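Local coordinates for protein alkylpurine DNA glycosylase AlkC (Pseudomonas fluorescens, PDB 5VHV) that probably excises alkylated purine bases from damaged DNA as a base excision repair glycosylase that does not flip the damaged nucleotide, at residues Y188-V193 with A223-H228. Residues are numbered along the deposited sequence; the frame is centred on the assembly and turned at random.
With nucleotides of chain C.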
loop_
_atom_site.group_PDB
_atom_site.type_symbol
_atom_site.label_atom_id
_atom_site.label_comp_id
_atom_site.label_asym_id
_atom_site.label_seq_id
_atom_site.Cartn_x
_atom_site.Cartn_y
_atom_site.Cartn_z
ATOM N N TYR A 188 -10.654 -0.471 -7.445
ATOM C CA TYR A 188 -10.047 -1.341 -6.442
ATOM C C TYR A 188 -8.937 -2.178 -7.057
ATOM O O TYR A 188 -7.821 -2.260 -6.524
ATOM C CB TYR A 188 -11.147 -2.221 -5.862
ATOM C CG TYR A 188 -10.785 -3.062 -4.660
ATOM C CD1 TYR A 188 -10.021 -2.550 -3.614
ATOM C CD2 TYR A 188 -11.279 -4.350 -4.537
ATOM C CE1 TYR A 188 -9.729 -3.317 -2.502
ATOM C CE2 TYR A 188 -10.986 -5.122 -3.442
ATOM C CZ TYR A 188 -10.219 -4.593 -2.418
ATOM O OH TYR A 188 -9.948 -5.346 -1.310
ATOM N N VAL A 189 -9.223 -2.786 -8.206
ATOM C CA VAL A 189 -8.203 -3.560 -8.904
ATOM C C VAL A 189 -7.078 -2.647 -9.384
ATOM O O VAL A 189 -5.888 -2.980 -9.253
ATOM C CB VAL A 189 -8.832 -4.344 -10.072
ATOM C CG1 VAL A 189 -7.727 -5.054 -10.914
ATOM C CG2 VAL A 189 -9.830 -5.358 -9.536
ATOM N N ARG A 190 -7.426 -1.496 -9.981
ATOM C CA ARG A 190 -6.393 -0.633 -10.549
ATOM C C ARG A 190 -5.415 -0.172 -9.484
ATOM O O ARG A 190 -4.208 -0.112 -9.738
ATOM C CB ARG A 190 -7.009 0.576 -11.258
ATOM C CG ARG A 190 -7.837 0.189 -12.467
ATOM C CD ARG A 190 -8.136 1.359 -13.401
ATOM N NE ARG A 190 -8.930 2.414 -12.775
ATOM C CZ ARG A 190 -10.253 2.410 -12.672
ATOM N NH1 ARG A 190 -10.956 1.390 -13.144
ATOM N NH2 ARG A 190 -10.883 3.442 -12.107
ATOM N N LYS A 191 -5.912 0.153 -8.287
ATOM C CA LYS A 191 -5.022 0.540 -7.195
ATOM C C LYS A 191 -3.990 -0.541 -6.923
ATOM O O LYS A 191 -2.803 -0.251 -6.725
ATOM C CB LYS A 191 -5.823 0.800 -5.922
ATOM C CG LYS A 191 -6.689 2.034 -5.949
ATOM C CD LYS A 191 -7.492 2.113 -4.653
ATOM C CE LYS A 191 -8.222 3.457 -4.535
ATOM N NZ LYS A 191 -9.167 3.438 -3.377
ATOM N N SER A 192 -4.444 -1.796 -6.860
ATOM C CA SER A 192 -3.572 -2.921 -6.571
ATOM C C SER A 192 -2.541 -3.137 -7.678
ATOM O O SER A 192 -1.365 -3.382 -7.391
ATOM C CB SER A 192 -4.424 -4.179 -6.356
ATOM O OG SER A 192 -3.586 -5.294 -6.160
ATOM N N VAL A 193 -2.944 -3.039 -8.945
ATOM C CA VAL A 193 -1.973 -3.202 -10.023
ATOM C C VAL A 193 -0.882 -2.147 -9.886
ATOM O O VAL A 193 0.322 -2.433 -10.010
ATOM C CB VAL A 193 -2.662 -3.120 -11.401
ATOM C CG1 VAL A 193 -1.627 -3.219 -12.532
ATOM C CG2 VAL A 193 -3.699 -4.212 -11.551
ATOM N N ALA A 223 -3.503 4.799 -18.061
ATOM C CA ALA A 223 -2.723 5.989 -17.715
ATOM C C ALA A 223 -2.685 6.206 -16.202
ATOM O O ALA A 223 -1.639 6.550 -15.639
ATOM C CB ALA A 223 -3.296 7.226 -18.403
ATOM N N TRP A 224 -3.823 6.024 -15.530
ATOM C CA TRP A 224 -3.861 6.218 -14.084
ATOM C C TRP A 224 -2.975 5.201 -13.380
ATOM O O TRP A 224 -2.190 5.552 -12.478
ATOM C CB TRP A 224 -5.301 6.113 -13.574
ATOM C CG TRP A 224 -5.443 6.417 -12.103
ATOM C CD1 TRP A 224 -5.803 7.617 -11.541
ATOM C CD2 TRP A 224 -5.236 5.508 -11.001
ATOM N NE1 TRP A 224 -5.827 7.509 -10.166
ATOM C CE2 TRP A 224 -5.479 6.228 -9.811
ATOM C CE3 TRP A 224 -4.874 4.162 -10.910
ATOM C CZ2 TRP A 224 -5.380 5.633 -8.543
ATOM C CZ3 TRP A 224 -4.749 3.577 -9.643
ATOM C CH2 TRP A 224 -5.004 4.313 -8.484
ATOM N N ILE A 225 -3.058 3.937 -13.803
ATOM C CA ILE A 225 -2.183 2.914 -13.233
ATOM C C ILE A 225 -0.726 3.304 -13.434
ATOM O O ILE A 225 0.098 3.185 -12.518
ATOM C CB ILE A 225 -2.484 1.533 -13.853
ATOM C CG1 ILE A 225 -3.873 1.036 -13.409
ATOM C CG2 ILE A 225 -1.422 0.528 -13.456
ATOM C CD1 ILE A 225 -4.288 -0.288 -14.039
ATOM N N ALA A 226 -0.384 3.774 -14.638
ATOM C CA ALA A 226 0.997 4.138 -14.921
ATOM C C ALA A 226 1.486 5.229 -13.979
ATOM O O ALA A 226 2.594 5.139 -13.434
ATOM C CB ALA A 226 1.138 4.586 -16.371
ATOM N N ARG A 227 0.683 6.277 -13.780
ATOM C CA ARG A 227 1.134 7.376 -12.933
ATOM C C ARG A 227 1.382 6.910 -11.501
ATOM O O ARG A 227 2.339 7.348 -10.858
ATOM C CB ARG A 227 0.131 8.533 -12.936
ATOM C CG ARG A 227 0.607 9.685 -12.017
ATOM C CD ARG A 227 -0.132 11.004 -12.209
ATOM N NE ARG A 227 -0.036 11.539 -13.569
ATOM C CZ ARG A 227 0.888 12.399 -14.004
ATOM N NH1 ARG A 227 1.852 12.851 -13.212
ATOM N NH2 ARG A 227 0.844 12.811 -15.259
ATOM N N HIS A 228 0.524 6.037 -10.975
ATOM C CA HIS A 228 0.690 5.606 -9.593
ATOM C C HIS A 228 1.706 4.479 -9.451
ATOM O O HIS A 228 2.361 4.387 -8.415
ATOM C CB HIS A 228 -0.684 5.258 -9.034
ATOM C CG HIS A 228 -1.546 6.470 -8.914
ATOM N ND1 HIS A 228 -1.577 7.247 -7.776
ATOM C CD2 HIS A 228 -2.321 7.103 -9.826
ATOM C CE1 HIS A 228 -2.382 8.278 -7.973
ATOM N NE2 HIS A 228 -2.840 8.218 -9.211
ATOM P P DG C 8 -6.189 -0.301 -0.852
ATOM O OP1 DG C 8 -6.976 -1.168 -1.709
ATOM O OP2 DG C 8 -5.620 0.991 -1.380
ATOM O "O5'" DG C 8 -6.932 0.095 0.475
ATOM C "C5'" DG C 8 -7.591 -0.905 1.249
ATOM C "C4'" DG C 8 -8.076 -0.307 2.542
ATOM O "O4'" DG C 8 -6.984 0.328 3.262
ATOM C "C3'" DG C 8 -9.135 0.760 2.374
ATOM O "O3'" DG C 8 -10.081 0.598 3.432
ATOM C "C2'" DG C 8 -8.340 2.078 2.433
ATOM C "C1'" DG C 8 -7.197 1.733 3.375
ATOM N N9 DG C 8 -5.908 2.332 3.080
ATOM C C8 DG C 8 -5.238 2.270 1.892
ATOM N N7 DG C 8 -4.050 2.792 1.941
ATOM C C5 DG C 8 -3.908 3.182 3.261
ATOM C C6 DG C 8 -2.825 3.820 3.914
ATOM O O6 DG C 8 -1.726 4.141 3.441
ATOM N N1 DG C 8 -3.099 4.059 5.250
ATOM C C2 DG C 8 -4.262 3.749 5.872
ATOM N N2 DG C 8 -4.343 4.085 7.167
ATOM N N3 DG C 8 -5.288 3.148 5.273
ATOM C C4 DG C 8 -5.040 2.902 3.975
#
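Helices 187-201 and 220-229 pack side by side in the helical part of the DNA alkylation repair fold, where R190, W224 and I225 carry most of the contact. The two segments run in roughly the same direction, with axes 9.1 Å apart and crossing at -37°. I225 lies across the base of the R190 side chain at about a right angle. Its CG1 meets R190 CB at 3.8 Å, and its CD1 reaches R190 CG. On its other branch, I225 CG2 packs against V193 CG1 at 3.9 Å. The I225 side chain also touches L197, further along helix 187-201, and W215 in a loop. The R190 chain then bends at chi3, and its NH1 is hydrogen-bonded to D184 O.

The benzo ring of W224 is carried across to helix 187-201 by a chi1 of -175°, with CG anti to the backbone N. There CZ3 comes edge-on to R190 O at 3.7 Å, and CH2 touches K191 CG at 3.8 Å. H228 CD2 lies over the centre of one indole face. With a serine here, K191 CG and R190 O would probably lose the indole beside them, and the H228 ring its neighbour.

K191 runs out extended beyond CG, and its CD passes 3.9 Å from OP2 of DG8 of chain C. Y188 turns a ring edge to OP1 of the same phosphate, with CE1 at 3.6 Å. Side-chain carbon packing dominates between the helices, with the indole edge also meeting R190 O. On the DNA side, the K191 methylene CD and the Y188 ring edge lie by the phosphate, whose charge the lysine amine may partly offset from a distance.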